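Side-chain contacts in 7beta-hydroxysteroid dehydrogenase (Collinsella aerofaciens, PDB 5FYD), which reduces the 7-oxo group of 7-oxolithocholate with NADPH to give ursodeoxycholate, working as a homodimeric short-chain dehydrogenase/reductase of a gut bacterium: residues Glu26-Ala30 / Gly31-Val35; Lys107-Ala110 / Met111-Asn115; Phe123-Tyr126 / Met127-Phe130; Phe162-Lys165 / Met166-Val170. All coordinates share one frame; numbering follows the deposited sequence.

Interaction 1: residues Glu26-Ala30 / Gly31-Val35; sequences EKIAA and GGMNV
I28 and V35 meet through aliphatic branches: V35 CG2 lies 3.9 Å from I28 CG1 and touches I28 CD1 almost as closely, the two side chains crossing obliquely. The CB of A29 borders the same methyl, so V35 CG2 settles between two residues of the last helical turn. With chi1 at 70°, I28 CG1 stands between its own backbone N and carbonyl carbon, a position that carries CD1 toward the strand. M33 comes in beside the root of I28, its SD 4.0 Å from I28 CB, before the chain bends at chi3 and leads its methyl away. These contacts are set by the way the helix stops. A Schellman motif closes helix 19-30, with G32 as its C-prime residue: M33 N donates to I28 O at 2.9 Å, and G32 N donates to A29 O from above the carbonyl plane. G31 N still reaches back to K27 O in helical fashion. The positive phi of G32, 88°, favours glycine and turns the chain back on itself, putting M33 O 3.5 Å from A29 CA; this weak CA-H...O contact is what the buried oxygen has in place of a conventional hydrogen bond. The turn is the second connection of the Rossmann-fold beta-alpha-beta unit of strand 10-14, helix 19-30 and strand 34-39. Helix 19-30 opens at the glycine-rich NADP-binding segment, with G19 and G21 in its first turn. Farther out, I13 and F222 pack on I28. K27 NZ forms a salt bridge with D219, while N34 OD1 accepts a hydrogen bond from E59 N.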
ATOM      1  N   GLU A  26      -2.309  -6.011  21.755  1.00 14.04           N
ATOM      2  CA  GLU A  26      -3.632  -6.206  22.364  1.00 16.30           C
ATOM      3  C   GLU A  26      -3.760  -7.598  22.954  1.00 15.74           C
ATOM      4  O   GLU A  26      -4.282  -7.757  24.053  1.00 15.00           O
ATOM      5  CB  GLU A  26      -4.754  -5.928  21.357  1.00 18.32           C
ATOM      6  CG  GLU A  26      -4.770  -4.499  20.863  1.00 21.41           C
ATOM      7  CD  GLU A  26      -5.632  -4.290  19.618  1.00 24.97           C
ATOM      8  OE1 GLU A  26      -5.882  -5.245  18.858  1.00 30.05           O
ATOM      9  OE2 GLU A  26      -6.037  -3.149  19.388  1.00 31.19           O
ATOM     10  N   LYS A  27      -3.265  -8.615  22.240  1.00 15.43           N
ATOM     11  CA  LYS A  27      -3.367 -10.005  22.707  1.00 15.56           C
ATOM     12  C   LYS A  27      -2.577 -10.235  24.013  1.00 14.21           C
ATOM     13  O   LYS A  27      -3.113 -10.808  24.973  1.00 13.42           O
ATOM     14  CB  LYS A  27      -2.924 -10.990  21.622  1.00 16.75           C
ATOM     15  CG  LYS A  27      -3.040 -12.456  21.996  1.00 19.34           C
ATOM     16  CD  LYS A  27      -4.474 -12.929  22.191  1.00 21.14           C
ATOM     17  CE  LYS A  27      -4.541 -14.451  22.237  1.00 24.14           C
ATOM     18  NZ  LYS A  27      -5.902 -14.964  21.919  1.00 25.76           N
ATOM     19  N   ILE A  28      -1.330  -9.764  24.082  1.00 13.37           N
ATOM     20  CA  ILE A  28      -0.553  -9.965  25.299  1.00 12.66           C
ATOM     21  C   ILE A  28      -1.089  -9.134  26.479  1.00 12.96           C
ATOM     22  O   ILE A  28      -1.066  -9.594  27.610  1.00 12.65           O
ATOM     23  CB  ILE A  28       0.984  -9.825  25.109  1.00 13.09           C
ATOM     24  CG1 ILE A  28       1.395  -8.387  24.840  1.00 13.12           C
ATOM     25  CG2 ILE A  28       1.489 -10.787  24.017  1.00 12.93           C
ATOM     26  CD1 ILE A  28       2.891  -8.198  24.969  1.00 13.71           C
ATOM     27  N   ALA A  29      -1.614  -7.944  26.191  1.00 12.55           N
ATOM     28  CA  ALA A  29      -2.245  -7.128  27.217  1.00 12.27           C
ATOM     29  C   ALA A  29      -3.495  -7.814  27.758  1.00 12.38           C
ATOM     30  O   ALA A  29      -3.687  -7.866  28.974  1.00 13.28           O
ATOM     31  CB  ALA A  29      -2.569  -5.763  26.672  1.00 12.49           C
ATOM     32  N   ALA A  30      -4.317  -8.364  26.866  1.00 13.46           N
ATOM     33  CA  ALA A  30      -5.483  -9.172  27.279  1.00 14.34           C
ATOM     34  C   ALA A  30      -5.065 -10.374  28.125  1.00 15.32           C
ATOM     35  O   ALA A  30      -5.792 -10.806  29.038  1.00 16.94           O
ATOM     36  CB  ALA A  30      -6.256  -9.637  26.066  1.00 14.70           C
ATOM     37  N   GLY A  31      -3.892 -10.926  27.816  1.00 15.20           N
ATOM     38  CA  GLY A  31      -3.285 -11.974  28.608  1.00 15.56           C
ATOM     39  C   GLY A  31      -2.552 -11.529  29.863  1.00 15.59           C
ATOM     40  O   GLY A  31      -1.862 -12.329  30.488  1.00 16.27           O
ATOM     41  N   GLY A  32      -2.696 -10.252  30.224  1.00 14.74           N
ATOM     42  CA  GLY A  32      -2.157  -9.697  31.452  1.00 14.53           C
ATOM     43  C   GLY A  32      -0.735  -9.166  31.421  1.00 13.84           C
ATOM     44  O   GLY A  32      -0.244  -8.715  32.454  1.00 13.57           O
ATOM     45  N   MET A  33      -0.065  -9.212  30.275  1.00 13.19           N
ATOM     46  CA  MET A  33       1.320  -8.737  30.211  1.00 13.37           C
ATOM     47  C   MET A  33       1.380  -7.240  30.015  1.00 12.30           C
ATOM     48  O   MET A  33       0.566  -6.653  29.298  1.00 11.29           O
ATOM     49  CB  MET A  33       2.108  -9.366  29.061  1.00 14.76           C
ATOM     50  CG  MET A  33       2.285 -10.860  29.171  1.00 16.26           C
ATOM     51  SD  MET A  33       3.416 -11.422  27.854  1.00 17.96           S
ATOM     52  CE  MET A  33       4.762 -11.996  28.831  1.00 19.97           C
ATOM     53  N   ASN A  34       2.363  -6.636  30.671  1.00 12.78           N
ATOM     54  CA  ASN A  34       2.719  -5.246  30.406  1.00 12.93           C
ATOM     55  C   ASN A  34       3.432  -5.236  29.058  1.00 13.19           C
ATOM     56  O   ASN A  34       4.021  -6.239  28.689  1.00 12.91           O
ATOM     57  CB  ASN A  34       3.615  -4.712  31.511  1.00 13.62           C
ATOM     58  CG  ASN A  34       2.961  -4.798  32.876  1.00 14.78           C
ATOM     59  OD1 ASN A  34       1.806  -4.373  33.065  1.00 13.68           O
ATOM     60  ND2 ASN A  34       3.682  -5.344  33.837  1.00 15.97           N
ATOM     61  N   VAL A  35       3.366  -4.124  28.333  1.00 12.72           N
ATOM     62  CA  VAL A  35       3.742  -4.133  26.916  1.00 12.59           C
ATOM     63  C   VAL A  35       4.841  -3.113  26.643  1.00 12.23           C
ATOM     64  O   VAL A  35       4.658  -1.935  26.906  1.00 11.65           O
ATOM     65  CB  VAL A  35       2.534  -3.829  26.036  1.00 12.44           C
ATOM     66  CG1 VAL A  35       2.888  -3.930  24.571  1.00 12.50           C
ATOM     67  CG2 VAL A  35       1.382  -4.778  26.353  1.00 12.44           C
TER

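Interaction 2: residues Lys107-Ala110 / Met111-Asn115; sequences KHEA and MINVN
M111 lies back along its own helix against K107, four residues earlier, and H108, three residues earlier. Its CB starts 3.6 Å from H108 O. CG, placed anti to the carbonyl carbon by a chi1 of -73°, comes equally near K107 O, the acceptor of the hydrogen bond from M111 N. Beyond SD, the bend at chi3 (-75°) turns CE back between the two upstream residues. That methyl sits 3.7 Å from K107 O and 3.9 Å from H108 ND1, approaching the imidazole obliquely, with K107 CG on its flank. H108 gives its other nitrogen, NE2, to a hydrogen bond with I100 O. A different chemistry marks another side of helix 105-132. There a water spans E109 and N113: it donates to E109 OE2 at 2.7 Å and accepts from N113 ND2 at 2.9 Å. Neither group depends on the water alone, since E109 OE1 is bonded to W105 NE1 and N113 ND2 also to S68 O. The backbone bond from N113 N to E109 O ties together the same two residues. This stretch of the short-chain dehydrogenase fold runs close to the active centre: the side chain of M111 is about 6 Å from that of Y156, the inferred proton acceptor, and the side chain of V114 is about 4 Å from that of F67, a residue of the NADP site. M111 is thus held here by van der Waals contact, its CH groups against carbonyl oxygens and imidazole without a directional side-chain bond, whereas bonds through carboxylate, water and amide fix the E109-N113 side.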
ATOM      1  N   LYS A 107      19.462   0.965   0.250  1.00 15.25           N
ATOM      2  CA  LYS A 107      18.146   0.351   0.493  1.00 15.97           C
ATOM      3  C   LYS A 107      18.268  -1.140   0.784  1.00 13.77           C
ATOM      4  O   LYS A 107      17.589  -1.649   1.662  1.00 13.49           O
ATOM      5  CB  LYS A 107      17.187   0.602  -0.677  1.00 17.46           C
ATOM      6  CG  LYS A 107      15.747   0.106  -0.466  1.00 21.07           C
ATOM      7  CD  LYS A 107      15.029   0.877   0.651  1.00 24.95           C
ATOM      8  CE  LYS A 107      13.539   1.043   0.394  1.00 29.56           C
ATOM      9  NZ  LYS A 107      12.956   2.154   1.197  1.00 33.39           N
ATOM     10  N   HIS A 108      19.124  -1.844   0.053  1.00 12.89           N
ATOM     11  CA  HIS A 108      19.431  -3.238   0.389  1.00 12.52           C
ATOM     12  C   HIS A 108      19.926  -3.393   1.823  1.00 12.12           C
ATOM     13  O   HIS A 108      19.534  -4.316   2.533  1.00 10.77           O
ATOM     14  CB  HIS A 108      20.450  -3.850  -0.571  1.00 12.60           C
ATOM     15  CG  HIS A 108      19.886  -4.219  -1.913  1.00 12.37           C
ATOM     16  ND1 HIS A 108      18.900  -5.163  -2.075  1.00 12.91           N
ATOM     17  CD2 HIS A 108      20.194  -3.787  -3.158  1.00 12.38           C
ATOM     18  CE1 HIS A 108      18.615  -5.290  -3.357  1.00 12.40           C
ATOM     19  NE2 HIS A 108      19.416  -4.493  -4.037  1.00 12.37           N
ATOM     20  N   GLU A 109      20.784  -2.471   2.245  1.00 11.67           N
ATOM     21  CA  GLU A 109      21.321  -2.563   3.584  1.00 12.12           C
ATOM     22  C   GLU A 109      20.240  -2.267   4.617  1.00 11.26           C
ATOM     23  O   GLU A 109      20.216  -2.887   5.680  1.00 10.85           O
ATOM     24  CB  GLU A 109      22.550  -1.669   3.773  1.00 13.00           C
ATOM     25  CG  GLU A 109      23.224  -1.932   5.112  1.00 13.91           C
ATOM     26  CD  GLU A 109      24.710  -1.620   5.164  1.00 14.51           C
ATOM     27  OE1 GLU A 109      25.431  -1.802   4.167  1.00 14.33           O
ATOM     28  OE2 GLU A 109      25.157  -1.222   6.245  1.00 17.18           O
ATOM     29  N   ALA A 110      19.348  -1.330   4.303  1.00 11.25           N
ATOM     30  CA  ALA A 110      18.217  -1.036   5.177  1.00 11.27           C
ATOM     31  C   ALA A 110      17.385  -2.307   5.373  1.00 10.99           C
ATOM     32  O   ALA A 110      16.993  -2.632   6.484  1.00 10.92           O
ATOM     33  CB  ALA A 110      17.352   0.081   4.612  1.00 11.56           C
ATOM     34  N   MET A 111      17.134  -3.021   4.282  1.00 11.28           N
ATOM     35  CA  MET A 111      16.340  -4.259   4.355  1.00 11.90           C
ATOM     36  C   MET A 111      17.058  -5.343   5.151  1.00 11.55           C
ATOM     37  O   MET A 111      16.454  -6.013   5.988  1.00 11.02           O
ATOM     38  CB  MET A 111      15.953  -4.750   2.972  1.00 12.35           C
ATOM     39  CG  MET A 111      14.854  -3.873   2.340  1.00 13.07           C
ATOM     40  SD  MET A 111      14.251  -4.486   0.758  1.00 15.50           S
ATOM     41  CE  MET A 111      15.585  -4.074  -0.334  1.00 15.12           C
ATOM     42  N   ILE A 112      18.342  -5.533   4.884  1.00 10.62           N
ATOM     43  CA  ILE A 112      19.133  -6.439   5.710  1.00 11.03           C
ATOM     44  C   ILE A 112      19.029  -6.096   7.212  1.00 10.67           C
ATOM     45  O   ILE A 112      18.909  -6.985   8.084  1.00 10.33           O
ATOM     46  CB  ILE A 112      20.608  -6.433   5.262  1.00 11.77           C
ATOM     47  CG1 ILE A 112      20.753  -7.250   3.995  1.00 12.53           C
ATOM     48  CG2 ILE A 112      21.521  -6.958   6.381  1.00 12.31           C
ATOM     49  CD1 ILE A 112      22.078  -7.030   3.286  1.00 13.16           C
ATOM     50  N   ASN A 113      19.107  -4.809   7.512  1.00 10.28           N
ATOM     51  CA  ASN A 113      19.024  -4.377   8.898  1.00 10.86           C
ATOM     52  C   ASN A 113      17.685  -4.720   9.540  1.00 11.05           C
ATOM     53  O   ASN A 113      17.642  -5.232  10.651  1.00 11.19           O
ATOM     54  CB  ASN A 113      19.315  -2.895   9.003  1.00 11.21           C
ATOM     55  CG  ASN A 113      20.783  -2.609   8.895  1.00 11.68           C
ATOM     56  OD1 ASN A 113      21.602  -3.527   8.932  1.00 11.56           O
ATOM     57  ND2 ASN A 113      21.126  -1.355   8.793  1.00 11.92           N
ATOM     58  N   VAL A 114      16.604  -4.465   8.831  1.00 11.38           N
ATOM     59  CA  VAL A 114      15.273  -4.756   9.395  1.00 11.73           C
ATOM     60  C   VAL A 114      15.020  -6.260   9.489  1.00 11.54           C
ATOM     61  O   VAL A 114      14.611  -6.769  10.545  1.00 11.89           O
ATOM     62  CB  VAL A 114      14.123  -4.082   8.582  1.00 11.89           C
ATOM     63  CG1 VAL A 114      12.775  -4.431   9.207  1.00 11.91           C
ATOM     64  CG2 VAL A 114      14.296  -2.571   8.546  1.00 12.12           C
ATOM     65  N   ASN A 115      15.265  -6.988   8.407  1.00 10.96           N
ATOM     66  CA  ASN A 115      14.779  -8.361   8.316  1.00 11.15           C
ATOM     67  C   ASN A 115      15.765  -9.393   8.857  1.00 11.46           C
ATOM     68  O   ASN A 115      15.369 -10.529   9.173  1.00 12.30           O
ATOM     69  CB  ASN A 115      14.412  -8.701   6.861  1.00 12.30           C
ATOM     70  CG  ASN A 115      13.377  -7.750   6.282  1.00 12.88           C
ATOM     71  OD1 ASN A 115      12.437  -7.325   6.962  1.00 14.15           O
ATOM     72  ND2 ASN A 115      13.530  -7.427   5.029  1.00 12.92           N
TER
HETATM   73  O   HOH W   1      23.805  -0.194   8.374  1.00 17.30           O

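Interaction 3: residues Phe123-Tyr126 / Met127-Phe130; sequences FHHY and MRIF
F123 and M127 lie side by side, one turn apart on helix 105-132, a helix of the Rossmann-type fold packed against the parallel sheet. M127 CG approaches the F123 ring obliquely, 3.7 Å from CD1, and SD stands 5.3 Å from the ring centroid in an oblique Met-aromatic contact. The bends at chi2 (-56°) and chi3 then carry the methionine methyl away, toward V170 of helix 154-173. On another side of the helix, the bump is I129 CD1: it fills the notch between H125, 3.8 Å from NE2, and Y126, 3.9 Å from CD1. H125 also lays CD2 over the centre of the Y126 face, while Y126 OH reaches T80 in a hydrogen bond. R128 drapes its aliphatic stem over one face of the H124 ring, its guanidinium plane tilted 31° from the imidazole. Inward, F130 wedges between the helix and V138, V179 and M85 of three strands, its CE2 3.9 Å from Y126 CB. An alanine in place of F130 removes that ring and would probably leave a gap between Y126 and these strand side chains. The ring also lies with one face toward the Y126 carbonyl: Y126 O is 3.2 Å from F130 CG, while accepting the backbone N-H of F130 at 2.8 Å.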
ATOM      1  N   PHE A 123      16.519 -11.348  18.641  1.00 10.31           N
ATOM      2  CA  PHE A 123      16.217 -12.764  18.916  1.00 10.68           C
ATOM      3  C   PHE A 123      17.292 -13.357  19.833  1.00 11.22           C
ATOM      4  O   PHE A 123      16.976 -14.030  20.805  1.00 11.10           O
ATOM      5  CB  PHE A 123      16.183 -13.538  17.614  1.00 10.24           C
ATOM      6  CG  PHE A 123      15.473 -14.880  17.638  1.00 10.09           C
ATOM      7  CD1 PHE A 123      14.678 -15.336  18.685  1.00 10.20           C
ATOM      8  CD2 PHE A 123      15.573 -15.674  16.492  1.00  9.80           C
ATOM      9  CE1 PHE A 123      14.058 -16.571  18.613  1.00 10.04           C
ATOM     10  CE2 PHE A 123      14.935 -16.885  16.396  1.00  9.72           C
ATOM     11  CZ  PHE A 123      14.171 -17.338  17.461  1.00  9.91           C
ATOM     12  N   HIS A 124      18.548 -13.039  19.535  1.00 11.11           N
ATOM     13  CA  HIS A 124      19.673 -13.541  20.325  1.00 12.29           C
ATOM     14  C   HIS A 124      19.638 -13.022  21.759  1.00 12.16           C
ATOM     15  O   HIS A 124      19.763 -13.783  22.703  1.00 12.28           O
ATOM     16  CB  HIS A 124      20.988 -13.130  19.673  1.00 12.67           C
ATOM     17  CG  HIS A 124      22.200 -13.546  20.437  1.00 13.80           C
ATOM     18  ND1 HIS A 124      22.981 -12.652  21.128  1.00 14.48           N
ATOM     19  CD2 HIS A 124      22.775 -14.760  20.602  1.00 14.61           C
ATOM     20  CE1 HIS A 124      24.001 -13.295  21.675  1.00 15.03           C
ATOM     21  NE2 HIS A 124      23.895 -14.573  21.372  1.00 15.12           N
ATOM     22  N   HIS A 125      19.447 -11.720  21.897  1.00 12.94           N
ATOM     23  CA  HIS A 125      19.494 -11.072  23.202  1.00 13.32           C
ATOM     24  C   HIS A 125      18.393 -11.619  24.116  1.00 13.16           C
ATOM     25  O   HIS A 125      18.671 -12.059  25.245  1.00 13.27           O
ATOM     26  CB  HIS A 125      19.384  -9.587  22.981  1.00 14.10           C
ATOM     27  CG  HIS A 125      19.403  -8.780  24.226  1.00 14.83           C
ATOM     28  ND1 HIS A 125      20.546  -8.179  24.700  1.00 16.49           N
ATOM     29  CD2 HIS A 125      18.410  -8.430  25.068  1.00 15.51           C
ATOM     30  CE1 HIS A 125      20.260  -7.528  25.813  1.00 16.51           C
ATOM     31  NE2 HIS A 125      18.967  -7.644  26.042  1.00 16.16           N
ATOM     32  N   TYR A 126      17.157 -11.661  23.612  1.00 12.50           N
ATOM     33  CA  TYR A 126      16.042 -12.141  24.430  1.00 12.15           C
ATOM     34  C   TYR A 126      16.057 -13.648  24.606  1.00 12.05           C
ATOM     35  O   TYR A 126      15.645 -14.127  25.671  1.00 11.34           O
ATOM     36  CB  TYR A 126      14.702 -11.542  23.974  1.00 11.90           C
ATOM     37  CG  TYR A 126      14.743 -10.052  24.201  1.00 12.05           C
ATOM     38  CD1 TYR A 126      14.577  -9.517  25.470  1.00 12.26           C
ATOM     39  CD2 TYR A 126      15.025  -9.187  23.161  1.00 11.90           C
ATOM     40  CE1 TYR A 126      14.683  -8.152  25.695  1.00 12.54           C
ATOM     41  CE2 TYR A 126      15.138  -7.828  23.372  1.00 12.16           C
ATOM     42  CZ  TYR A 126      14.969  -7.306  24.637  1.00 12.45           C
ATOM     43  OH  TYR A 126      15.073  -5.940  24.866  1.00 12.80           O
ATOM     44  N   MET A 127      16.600 -14.403  23.640  1.00 11.86           N
ATOM     45  CA  MET A 127      16.806 -15.834  23.866  1.00 12.75           C
ATOM     46  C   MET A 127      17.787 -16.128  25.001  1.00 13.40           C
ATOM     47  O   MET A 127      17.575 -17.076  25.771  1.00 13.13           O
ATOM     48  CB  MET A 127      17.187 -16.589  22.576  1.00 13.35           C
ATOM     49  CG  MET A 127      15.972 -16.927  21.705  1.00 13.39           C
ATOM     50  SD  MET A 127      14.682 -17.878  22.527  1.00 14.31           S
ATOM     51  CE  MET A 127      15.652 -19.251  23.141  1.00 15.10           C
ATOM     52  N   ARG A 128      18.820 -15.305  25.139  1.00 14.34           N
ATOM     53  CA  ARG A 128      19.743 -15.416  26.276  1.00 16.45           C
ATOM     54  C   ARG A 128      19.026 -15.230  27.596  1.00 15.44           C
ATOM     55  O   ARG A 128      19.234 -15.993  28.542  1.00 15.37           O
ATOM     56  CB  ARG A 128      20.887 -14.413  26.143  1.00 18.94           C
ATOM     57  CG  ARG A 128      21.875 -14.833  25.077  1.00 23.32           C
ATOM     58  CD  ARG A 128      22.961 -13.812  24.812  1.00 29.02           C
ATOM     59  NE  ARG A 128      23.578 -13.332  26.045  1.00 34.67           N
ATOM     60  CZ  ARG A 128      23.715 -12.051  26.396  1.00 40.15           C
ATOM     61  NH1 ARG A 128      23.306 -11.049  25.593  1.00 41.62           N
ATOM     62  NH2 ARG A 128      24.280 -11.763  27.570  1.00 42.21           N
ATOM     63  N   ILE A 129      18.156 -14.236  27.649  1.00 14.54           N
ATOM     64  CA  ILE A 129      17.402 -13.971  28.873  1.00 15.18           C
ATOM     65  C   ILE A 129      16.441 -15.130  29.150  1.00 15.27           C
ATOM     66  O   ILE A 129      16.437 -15.702  30.263  1.00 15.95           O
ATOM     67  CB  ILE A 129      16.675 -12.611  28.789  1.00 15.34           C
ATOM     68  CG1 ILE A 129      17.700 -11.461  28.788  1.00 15.82           C
ATOM     69  CG2 ILE A 129      15.689 -12.451  29.944  1.00 15.84           C
ATOM     70  CD1 ILE A 129      17.162 -10.147  28.264  1.00 15.45           C
ATOM     71  N   PHE A 130      15.638 -15.492  28.143  1.00 13.80           N
ATOM     72  CA  PHE A 130      14.639 -16.532  28.318  1.00 13.81           C
ATOM     73  C   PHE A 130      15.257 -17.888  28.687  1.00 15.16           C
ATOM     74  O   PHE A 130      14.737 -18.589  29.562  1.00 15.11           O
ATOM     75  CB  PHE A 130      13.748 -16.697  27.086  1.00 13.59           C
ATOM     76  CG  PHE A 130      12.936 -15.486  26.723  1.00 12.79           C
ATOM     77  CD1 PHE A 130      12.381 -14.633  27.680  1.00 13.23           C
ATOM     78  CD2 PHE A 130      12.666 -15.216  25.384  1.00 12.72           C
ATOM     79  CE1 PHE A 130      11.605 -13.541  27.302  1.00 12.41           C
ATOM     80  CE2 PHE A 130      11.921 -14.110  25.009  1.00 12.47           C
ATOM     81  CZ  PHE A 130      11.388 -13.264  25.965  1.00 12.63           C
TER

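Interaction 4: residues Phe162-Lys165 / Met166-Val170; sequences FILK and MTEAV
F162 O receives the backbone N-H of M166 and also borders M166 CB at 3.2 Å. At I163, the carbonyl oxygen is gripped twice by T167: the backbone N donates at 3.0 Å and OG1 at 2.8 Å, from opposite faces of the carbonyl plane. A chi1 of -54° sets OG1 beside the backbone N of T167, from where it can reach back one turn; N140 of strand 136-143 holds the same hydroxyl. L164 follows, its CD1 resting 3.5 Å from E168 OE2; its side chain also packs on V183 of strand 179-186. K165 lies alongside E168, bending at chi2 to bring NZ to OE1 at 2.8 Å, a salt bridge on the syn side and 16° out of the carboxylate plane. S230 bonds the other oxygen, OE2. With E168 shortened to an alanine, the K165 ammonium would probably lose its carboxylate mate and S230 OG its partner. This helix, 154-173, carries Y156, the inferred proton acceptor, and K160 just upstream. The buried T167 hydroxyl is satisfied by I163 O and N140, so burying it probably costs little, and two grips on the E168 carboxylate probably limit its rotation.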
ATOM      1  N   PHE A 162      15.000 -16.022   6.008  1.00  9.59           N
ATOM      2  CA  PHE A 162      15.987 -16.018   7.100  1.00  9.40           C
ATOM      3  C   PHE A 162      15.268 -16.118   8.450  1.00  9.19           C
ATOM      4  O   PHE A 162      15.594 -16.962   9.309  1.00  9.27           O
ATOM      5  CB  PHE A 162      16.836 -14.752   7.038  1.00  9.42           C
ATOM      6  CG  PHE A 162      17.967 -14.740   8.012  1.00  9.77           C
ATOM      7  CD1 PHE A 162      17.777 -14.333   9.316  1.00  9.90           C
ATOM      8  CD2 PHE A 162      19.227 -15.179   7.613  1.00 10.22           C
ATOM      9  CE1 PHE A 162      18.826 -14.328  10.214  1.00  9.94           C
ATOM     10  CE2 PHE A 162      20.269 -15.182   8.491  1.00 10.08           C
ATOM     11  CZ  PHE A 162      20.081 -14.744   9.791  1.00 10.07           C
ATOM     12  N   ILE A 163      14.252 -15.275   8.631  1.00  9.59           N
ATOM     13  CA  ILE A 163      13.472 -15.280   9.876  1.00  9.55           C
ATOM     14  C   ILE A 163      12.803 -16.645  10.069  1.00  9.41           C
ATOM     15  O   ILE A 163      12.829 -17.204  11.167  1.00  9.86           O
ATOM     16  CB  ILE A 163      12.409 -14.160   9.884  1.00  9.60           C
ATOM     17  CG1 ILE A 163      13.106 -12.791   9.939  1.00  9.70           C
ATOM     18  CG2 ILE A 163      11.417 -14.351  11.026  1.00  9.72           C
ATOM     19  CD1 ILE A 163      12.207 -11.601   9.708  1.00  9.88           C
ATOM     20  N   LEU A 164      12.223 -17.181   8.991  1.00  9.41           N
ATOM     21  CA  LEU A 164      11.541 -18.477   9.058  1.00  9.34           C
ATOM     22  C   LEU A 164      12.512 -19.574   9.522  1.00  9.24           C
ATOM     23  O   LEU A 164      12.284 -20.257  10.533  1.00  8.96           O
ATOM     24  CB  LEU A 164      10.969 -18.837   7.696  1.00  9.84           C
ATOM     25  CG  LEU A 164      10.313 -20.205   7.543  1.00  9.97           C
ATOM     26  CD1 LEU A 164       9.129 -20.453   8.467  1.00 10.54           C
ATOM     27  CD2 LEU A 164       9.914 -20.353   6.091  1.00 10.94           C
ATOM     28  N   LYS A 165      13.581 -19.742   8.778  1.00  9.37           N
ATOM     29  CA  LYS A 165      14.498 -20.844   9.059  1.00  9.96           C
ATOM     30  C   LYS A 165      15.252 -20.687  10.384  1.00 10.19           C
ATOM     31  O   LYS A 165      15.494 -21.689  11.081  1.00  9.60           O
ATOM     32  CB  LYS A 165      15.454 -21.085   7.893  1.00 10.27           C
ATOM     33  CG  LYS A 165      14.775 -21.498   6.588  1.00 11.31           C
ATOM     34  CD  LYS A 165      14.059 -22.833   6.662  1.00 11.87           C
ATOM     35  CE  LYS A 165      12.857 -22.883   5.729  1.00 12.31           C
ATOM     36  NZ  LYS A 165      12.039 -24.057   6.016  1.00 12.38           N
ATOM     37  N   MET A 166      15.620 -19.457  10.749  1.00  9.95           N
ATOM     38  CA  MET A 166      16.249 -19.228  12.043  1.00 10.02           C
ATOM     39  C   MET A 166      15.284 -19.601  13.158  1.00  9.83           C
ATOM     40  O   MET A 166      15.663 -20.236  14.130  1.00  9.56           O
ATOM     41  CB  MET A 166      16.692 -17.772  12.214  1.00 10.09           C
ATOM     42  CG  MET A 166      17.554 -17.563  13.467  1.00 10.94           C
ATOM     43  SD  MET A 166      19.175 -18.338  13.195  1.00 12.31           S
ATOM     44  CE  MET A 166      19.783 -18.541  14.853  1.00 12.23           C
ATOM     45  N   THR A 167      14.021 -19.170  13.035  1.00  9.50           N
ATOM     46  CA  THR A 167      13.044 -19.406  14.104  1.00  9.69           C
ATOM     47  C   THR A 167      12.661 -20.878  14.178  1.00  9.89           C
ATOM     48  O   THR A 167      12.489 -21.411  15.276  1.00 10.21           O
ATOM     49  CB  THR A 167      11.823 -18.495  13.971  1.00  9.54           C
ATOM     50  OG1 THR A 167      12.263 -17.139  13.888  1.00  9.83           O
ATOM     51  CG2 THR A 167      10.901 -18.634  15.181  1.00  9.70           C
ATOM     52  N   GLU A 168      12.565 -21.542  13.030  1.00  9.93           N
ATOM     53  CA  GLU A 168      12.294 -22.986  13.008  1.00 10.27           C
ATOM     54  C   GLU A 168      13.367 -23.735  13.777  1.00 10.39           C
ATOM     55  O   GLU A 168      13.059 -24.601  14.582  1.00 10.68           O
ATOM     56  CB  GLU A 168      12.191 -23.527  11.582  1.00 10.53           C
ATOM     57  CG  GLU A 168      10.926 -23.091  10.841  1.00 10.45           C
ATOM     58  CD  GLU A 168      10.814 -23.652   9.438  1.00 11.08           C
ATOM     59  OE1 GLU A 168      11.841 -23.850   8.758  1.00 11.37           O
ATOM     60  OE2 GLU A 168       9.678 -23.895   8.975  1.00 12.04           O
ATOM     61  N   ALA A 169      14.622 -23.368  13.534  1.00 10.56           N
ATOM     62  CA  ALA A 169      15.761 -24.004  14.214  1.00 10.41           C
ATOM     63  C   ALA A 169      15.669 -23.831  15.715  1.00 11.09           C
ATOM     64  O   ALA A 169      15.749 -24.816  16.460  1.00 11.01           O
ATOM     65  CB  ALA A 169      17.058 -23.433  13.697  1.00 10.55           C
ATOM     66  N   VAL A 170      15.442 -22.597  16.144  1.00 11.05           N
ATOM     67  CA  VAL A 170      15.371 -22.259  17.570  1.00 11.88           C
ATOM     68  C   VAL A 170      14.142 -22.888  18.231  1.00 12.40           C
ATOM     69  O   VAL A 170      14.220 -23.341  19.383  1.00 13.30           O
ATOM     70  CB  VAL A 170      15.431 -20.726  17.797  1.00 11.61           C
ATOM     71  CG1 VAL A 170      15.195 -20.356  19.255  1.00 12.02           C
ATOM     72  CG2 VAL A 170      16.766 -20.182  17.338  1.00 11.74           C
TER

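How the interactions relate
Interaction 1 touches none of the others and is the one that ends a helix: backbone capping and aliphatic packing turn the chain from helix to strand. The other three lie within helices. Interactions 2 and 3 share helix 105-132, with a water-bridged carboxylate and amide on one side and a methionine near the active centre in interaction 2, and aromatic packing on the sheet in interaction 3. Interaction 4, on helix 154-173, touches both: N115 O meets I163 CG1 at 3.3 Å, and F123 CZ meets V170 CB at 3.6 Å. Each contact mixes buried and more open residues, the buried sides mostly apolar save for the T167 hydroxyl of interaction 4, whose salt bridge is ionic.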